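C-domain type II peptide synthetase (Streptomyces globisporus, PDB 4ZNM) is a condensation-domain protein of the nonribosomal peptide synthetase family, probably a free-standing type II enzyme. Local coordinates at residues F310-T318 / A340-L350. Sequence-based numbering, arbitrary orientation.
Sequences FINFLPLRT and AFTHELPFSRL
Phe313 turns the edge of its ring onto one face of the Phe347 ring, CD2 of Phe313 lying over the ring centre, 3.5 Å from CE2 of Phe347, with the two planes at 58°. Beside this edge-to-face pair, Asn312 illustrates how one amide can fasten a loop to a strand. With CG anti to the backbone N (chi1 -179°), it reaches into loop 343-346 and the start of helix 347-350: Asn312 OD1 accepts a hydrogen bond from Phe347 N at 3.0 Å, on a lone pair in the carbonyl plane, while Asn312 ND2 gives one hydrogen to Leu345 O and the other to Glu344 OE2, 2.7 Å away. Three bonds thus fix the rotation of the amide, and the Glu344 carboxylate lies nearly coplanar with it, offering its anti lone pair; Ser295 OG is a second partner of OE2. A water donates to both Phe313 O and Leu345 O, bridging the backbones. On the apolar flank, Leu314 CD2 sits over a face of Phe341, 3.7 Å from CE1, and Leu316 CD2 touches Ala340 CB. Pro346 occupies the N-cap position of helix 347-350, whose Leu350 brings CD2 to Pro315 CG. Within the condensation domain, residues 340-350 are thus tied to the antiparallel ribbon of strands 288-295 and 312-319, while helices 22-28 and 207-219 pack against residues 345-350.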
ATOM      1  N   PHE A 310      -6.313   7.281  -0.987  1.00 21.49           N
ATOM      2  CA  PHE A 310      -5.745   8.588  -1.290  1.00 23.06           C
ATOM      3  C   PHE A 310      -4.424   8.522  -2.029  1.00 25.68           C
ATOM      4  O   PHE A 310      -3.916   9.544  -2.457  1.00 24.92           O
ATOM      5  CB  PHE A 310      -5.526   9.363   0.034  1.00 21.55           C
ATOM      6  CG  PHE A 310      -6.793   9.887   0.639  1.00 25.14           C
ATOM      7  CD1 PHE A 310      -7.735   9.027   1.157  1.00 24.49           C
ATOM      8  CD2 PHE A 310      -7.027  11.245   0.715  1.00 28.29           C
ATOM      9  CE1 PHE A 310      -8.900   9.507   1.726  1.00 23.41           C
ATOM     10  CE2 PHE A 310      -8.187  11.725   1.277  1.00 27.74           C
ATOM     11  CZ  PHE A 310      -9.126  10.860   1.777  1.00 25.65           C
ATOM     12  N   ILE A 311      -3.815   7.343  -2.117  1.00 21.78           N
ATOM     13  CA  ILE A 311      -2.418   7.286  -2.519  1.00 19.90           C
ATOM     14  C   ILE A 311      -2.265   7.763  -3.969  1.00 20.45           C
ATOM     15  O   ILE A 311      -3.207   7.680  -4.766  1.00 22.66           O
ATOM     16  CB  ILE A 311      -1.828   5.886  -2.327  1.00 21.10           C
ATOM     17  CG1 ILE A 311      -2.641   4.833  -3.074  1.00 27.39           C
ATOM     18  CG2 ILE A 311      -1.706   5.577  -0.819  1.00 24.07           C
ATOM     19  CD1 ILE A 311      -2.048   3.416  -2.936  1.00 32.58           C
ATOM     20  N   ASN A 312      -1.080   8.259  -4.301  1.00 24.49           N
ATOM     21  CA  ASN A 312      -0.865   8.901  -5.610  1.00 22.74           C
ATOM     22  C   ASN A 312       0.477   8.464  -6.228  1.00 25.43           C
ATOM     23  O   ASN A 312       1.526   8.535  -5.615  1.00 22.84           O
ATOM     24  CB  ASN A 312      -0.938  10.411  -5.451  1.00 23.52           C
ATOM     25  CG  ASN A 312      -0.762  11.149  -6.757  1.00 20.95           C
ATOM     26  OD1 ASN A 312      -1.358  10.791  -7.790  1.00 24.25           O
ATOM     27  ND2 ASN A 312       0.061  12.187  -6.721  1.00 23.11           N
ATOM     28  N   PHE A 313       0.381   7.934  -7.433  1.00 22.11           N
ATOM     29  CA  PHE A 313       1.516   7.489  -8.241  1.00 21.77           C
ATOM     30  C   PHE A 313       2.387   8.703  -8.561  1.00 23.46           C
ATOM     31  O   PHE A 313       1.895   9.691  -9.102  1.00 25.89           O
ATOM     32  CB  PHE A 313       0.930   6.819  -9.499  1.00 28.16           C
ATOM     33  CG  PHE A 313       1.897   6.063 -10.358  1.00 24.48           C
ATOM     34  CD1 PHE A 313       2.095   4.698 -10.178  1.00 34.48           C
ATOM     35  CD2 PHE A 313       2.545   6.709 -11.416  1.00 29.13           C
ATOM     36  CE1 PHE A 313       2.926   3.976 -11.022  1.00 29.61           C
ATOM     37  CE2 PHE A 313       3.382   6.001 -12.262  1.00 33.61           C
ATOM     38  CZ  PHE A 313       3.565   4.625 -12.062  1.00 34.17           C
ATOM     39  N   LEU A 314       3.657   8.654  -8.173  1.00 25.06           N
ATOM     40  CA  LEU A 314       4.511   9.836  -8.159  1.00 23.28           C
ATOM     41  C   LEU A 314       5.888   9.502  -8.758  1.00 24.99           C
ATOM     42  O   LEU A 314       6.681   8.777  -8.150  1.00 29.25           O
ATOM     43  CB  LEU A 314       4.670  10.354  -6.732  1.00 25.98           C
ATOM     44  CG  LEU A 314       5.592  11.561  -6.543  1.00 31.05           C
ATOM     45  CD1 LEU A 314       5.033  12.782  -7.274  1.00 24.31           C
ATOM     46  CD2 LEU A 314       5.839  11.860  -5.058  1.00 28.79           C
ATOM     47  N   PRO A 315       6.177  10.006  -9.961  1.00 25.46           N
ATOM     48  CA  PRO A 315       7.438   9.558 -10.571  1.00 26.12           C
ATOM     49  C   PRO A 315       8.657  10.302 -10.034  1.00 22.74           C
ATOM     50  O   PRO A 315       8.650  11.528  -9.915  1.00 29.41           O
ATOM     51  CB  PRO A 315       7.222   9.823 -12.061  1.00 28.47           C
ATOM     52  CG  PRO A 315       6.110  10.811 -12.139  1.00 35.27           C
ATOM     53  CD  PRO A 315       5.266  10.628 -10.933  1.00 32.44           C
ATOM     54  N   LEU A 316       9.688   9.531  -9.698  1.00 24.13           N
ATOM     55  CA  LEU A 316      10.930  10.058  -9.120  1.00 23.19           C
ATOM     56  C   LEU A 316      12.055   9.812 -10.101  1.00 27.35           C
ATOM     57  O   LEU A 316      12.436   8.663 -10.312  1.00 25.91           O
ATOM     58  CB  LEU A 316      11.245   9.378  -7.780  1.00 22.42           C
ATOM     59  CG  LEU A 316      10.159   9.527  -6.723  1.00 22.57           C
ATOM     60  CD1 LEU A 316      10.511   8.864  -5.423  1.00 30.40           C
ATOM     61  CD2 LEU A 316       9.822  10.975  -6.478  1.00 26.37           C
ATOM     62  N   ARG A 317      12.558  10.883 -10.708  1.00 26.79           N
ATOM     63  CA  ARG A 317      13.639  10.774 -11.681  1.00 25.35           C
ATOM     64  C   ARG A 317      14.936  11.295 -11.117  1.00 26.74           C
ATOM     65  O   ARG A 317      15.013  12.455 -10.765  1.00 26.12           O
ATOM     66  CB  ARG A 317      13.316  11.558 -12.935  1.00 30.59           C
ATOM     67  CG  ARG A 317      14.389  11.446 -14.003  1.00 31.84           C
ATOM     68  CD  ARG A 317      14.008  12.226 -15.233  1.00 28.66           C
ATOM     69  NE  ARG A 317      14.836  11.886 -16.397  1.00 30.10           N
ATOM     70  CZ  ARG A 317      14.828  12.560 -17.542  1.00 32.74           C
ATOM     71  NH1 ARG A 317      14.061  13.628 -17.692  1.00 33.53           N
ATOM     72  NH2 ARG A 317      15.562  12.155 -18.556  1.00 37.20           N
ATOM     73  N   THR A 318      15.955  10.440 -11.076  1.00 25.87           N
ATOM     74  CA  THR A 318      17.268  10.828 -10.564  1.00 27.91           C
ATOM     75  C   THR A 318      18.365  10.420 -11.528  1.00 28.38           C
ATOM     76  O   THR A 318      18.335   9.325 -12.113  1.00 29.73           O
ATOM     77  CB  THR A 318      17.549  10.177  -9.201  1.00 30.93           C
ATOM     78  OG1 THR A 318      16.448  10.424  -8.334  1.00 30.93           O
ATOM     79  CG2 THR A 318      18.813  10.752  -8.552  1.00 36.05           C
ATOM     80  N   ALA A 340       9.652  16.645  -5.940  1.00 31.79           N
ATOM     81  CA  ALA A 340       8.505  15.855  -6.399  1.00 27.86           C
ATOM     82  C   ALA A 340       7.298  16.168  -5.520  1.00 31.16           C
ATOM     83  O   ALA A 340       6.205  16.423  -6.017  1.00 34.70           O
ATOM     84  CB  ALA A 340       8.818  14.369  -6.371  1.00 31.49           C
ATOM     85  N   PHE A 341       7.509  16.194  -4.209  1.00 24.83           N
ATOM     86  CA  PHE A 341       6.428  16.482  -3.303  1.00 29.79           C
ATOM     87  C   PHE A 341       6.013  17.950  -3.414  1.00 26.30           C
ATOM     88  O   PHE A 341       4.839  18.260  -3.299  1.00 29.94           O
ATOM     89  CB  PHE A 341       6.829  16.121  -1.863  1.00 37.15           C
ATOM     90  CG  PHE A 341       6.900  14.626  -1.610  1.00 44.22           C
ATOM     91  CD1 PHE A 341       5.748  13.855  -1.620  1.00 49.11           C
ATOM     92  CD2 PHE A 341       8.109  14.000  -1.349  1.00 57.45           C
ATOM     93  CE1 PHE A 341       5.805  12.495  -1.394  1.00 50.41           C
ATOM     94  CE2 PHE A 341       8.165  12.632  -1.111  1.00 62.25           C
ATOM     95  CZ  PHE A 341       7.014  11.882  -1.140  1.00 55.81           C
ATOM     96  N   THR A 342       6.958  18.858  -3.637  1.00 26.89           N
ATOM     97  CA  THR A 342       6.592  20.274  -3.792  1.00 31.40           C
ATOM     98  C   THR A 342       5.641  20.457  -4.961  1.00 31.87           C
ATOM     99  O   THR A 342       4.676  21.223  -4.890  1.00 34.58           O
ATOM    100  CB  THR A 342       7.823  21.158  -4.015  1.00 38.15           C
ATOM    101  OG1 THR A 342       8.583  21.185  -2.811  1.00 38.69           O
ATOM    102  CG2 THR A 342       7.430  22.598  -4.402  1.00 41.13           C
ATOM    103  N   HIS A 343       5.909  19.735  -6.041  1.00 28.70           N
ATOM    104  CA  HIS A 343       5.121  19.913  -7.258  1.00 35.56           C
ATOM    105  C   HIS A 343       4.157  18.786  -7.494  1.00 28.20           C
ATOM    106  O   HIS A 343       3.696  18.587  -8.619  1.00 28.37           O
ATOM    107  CB  HIS A 343       6.034  20.043  -8.466  1.00 34.39           C
ATOM    108  CG  HIS A 343       6.904  21.257  -8.423  1.00 35.72           C
ATOM    109  ND1 HIS A 343       6.421  22.523  -8.678  1.00 39.54           N
ATOM    110  CD2 HIS A 343       8.226  21.398  -8.168  1.00 41.01           C
ATOM    111  CE1 HIS A 343       7.415  23.396  -8.589  1.00 41.33           C
ATOM    112  NE2 HIS A 343       8.521  22.739  -8.288  1.00 40.25           N
ATOM    113  N   GLU A 344       3.826  18.059  -6.437  1.00 27.23           N
ATOM    114  CA  GLU A 344       3.043  16.846  -6.629  1.00 26.04           C
ATOM    115  C   GLU A 344       1.721  17.140  -7.331  1.00 26.72           C
ATOM    116  O   GLU A 344       0.993  18.071  -6.977  1.00 27.61           O
ATOM    117  CB  GLU A 344       2.763  16.132  -5.301  1.00 29.50           C
ATOM    118  CG  GLU A 344       1.950  14.872  -5.515  1.00 31.00           C
ATOM    119  CD  GLU A 344       1.735  13.995  -4.258  1.00 33.09           C
ATOM    120  OE1 GLU A 344       2.286  14.323  -3.192  1.00 31.05           O
ATOM    121  OE2 GLU A 344       0.985  12.983  -4.355  1.00 28.81           O
ATOM    122  N   LEU A 345       1.402  16.283  -8.296  1.00 27.45           N
ATOM    123  CA  LEU A 345       0.102  16.315  -8.963  1.00 27.13           C
ATOM    124  C   LEU A 345      -0.572  14.951  -9.017  1.00 26.82           C
ATOM    125  O   LEU A 345       0.112  13.924  -9.120  1.00 26.27           O
ATOM    126  CB  LEU A 345       0.265  16.828 -10.397  1.00 27.53           C
ATOM    127  CG  LEU A 345       0.730  18.277 -10.610  1.00 31.19           C
ATOM    128  CD1 LEU A 345       0.927  18.505 -12.090  1.00 31.28           C
ATOM    129  CD2 LEU A 345      -0.282  19.274 -10.040  1.00 29.39           C
ATOM    130  N   PRO A 346      -1.911  14.936  -9.019  1.00 27.60           N
ATOM    131  CA  PRO A 346      -2.587  13.662  -9.283  1.00 27.51           C
ATOM    132  C   PRO A 346      -2.122  13.096 -10.614  1.00 32.08           C
ATOM    133  O   PRO A 346      -2.212  13.792 -11.642  1.00 29.36           O
ATOM    134  CB  PRO A 346      -4.075  14.032  -9.333  1.00 28.69           C
ATOM    135  CG  PRO A 346      -4.163  15.474  -8.920  1.00 30.77           C
ATOM    136  CD  PRO A 346      -2.834  16.081  -9.109  1.00 28.77           C
ATOM    137  N   PHE A 347      -1.652  11.850 -10.601  1.00 26.51           N
ATOM    138  CA  PHE A 347      -0.995  11.294 -11.766  1.00 26.26           C
ATOM    139  C   PHE A 347      -1.877  11.310 -13.023  1.00 27.23           C
ATOM    140  O   PHE A 347      -1.370  11.516 -14.115  1.00 27.42           O
ATOM    141  CB  PHE A 347      -0.523   9.863 -11.485  1.00 25.54           C
ATOM    142  CG  PHE A 347       0.370   9.305 -12.563  1.00 25.31           C
ATOM    143  CD1 PHE A 347      -0.060   8.295 -13.383  1.00 25.67           C
ATOM    144  CD2 PHE A 347       1.642   9.806 -12.756  1.00 24.94           C
ATOM    145  CE1 PHE A 347       0.767   7.771 -14.383  1.00 26.28           C
ATOM    146  CE2 PHE A 347       2.466   9.286 -13.743  1.00 27.15           C
ATOM    147  CZ  PHE A 347       2.021   8.274 -14.554  1.00 27.31           C
ATOM    148  N   SER A 348      -3.183  11.088 -12.877  1.00 30.09           N
ATOM    149  CA  SER A 348      -4.072  11.040 -14.038  1.00 35.81           C
ATOM    150  C   SER A 348      -4.114  12.396 -14.762  1.00 36.68           C
ATOM    151  O   SER A 348      -4.364  12.450 -15.968  1.00 34.53           O
ATOM    152  CB  SER A 348      -5.489  10.614 -13.623  1.00 36.02           C
ATOM    153  OG  SER A 348      -6.080  11.630 -12.839  1.00 34.34           O
ATOM    154  N   ARG A 349      -3.818  13.472 -14.039  1.00 35.52           N
ATOM    155  CA  ARG A 349      -3.677  14.806 -14.630  1.00 40.31           C
ATOM    156  C   ARG A 349      -2.263  15.124 -15.137  1.00 40.33           C
ATOM    157  O   ARG A 349      -2.075  15.967 -16.013  1.00 43.68           O
ATOM    158  CB  ARG A 349      -4.083  15.879 -13.601  1.00 40.92           C
ATOM    159  CG  ARG A 349      -5.588  15.943 -13.327  1.00 53.42           C
ATOM    160  CD  ARG A 349      -6.403  16.321 -14.573  1.00 62.30           C
ATOM    161  NE  ARG A 349      -7.844  16.176 -14.349  1.00 66.34           N
ATOM    162  CZ  ARG A 349      -8.644  17.142 -13.901  1.00 64.61           C
ATOM    163  NH1 ARG A 349      -9.942  16.900 -13.731  1.00 64.29           N
ATOM    164  NH2 ARG A 349      -8.155  18.346 -13.612  1.00 64.96           N
ATOM    165  N   LEU A 350      -1.269  14.472 -14.559  1.00 36.28           N
ATOM    166  CA  LEU A 350       0.107  14.699 -14.964  1.00 31.09           C
ATOM    167  C   LEU A 350       0.430  13.944 -16.257  1.00 36.63           C
ATOM    168  O   LEU A 350       1.073  14.477 -17.131  1.00 33.50           O
ATOM    169  CB  LEU A 350       1.062  14.268 -13.858  1.00 30.76           C
ATOM    170  CG  LEU A 350       2.546  14.139 -14.221  1.00 29.60           C
ATOM    171  CD1 LEU A 350       3.031  15.447 -14.811  1.00 40.03           C
ATOM    172  CD2 LEU A 350       3.398  13.760 -13.031  1.00 40.07           C
TER
HETATM  173  O   HOH W   1       1.931  12.251 -10.070  1.00 26.80           O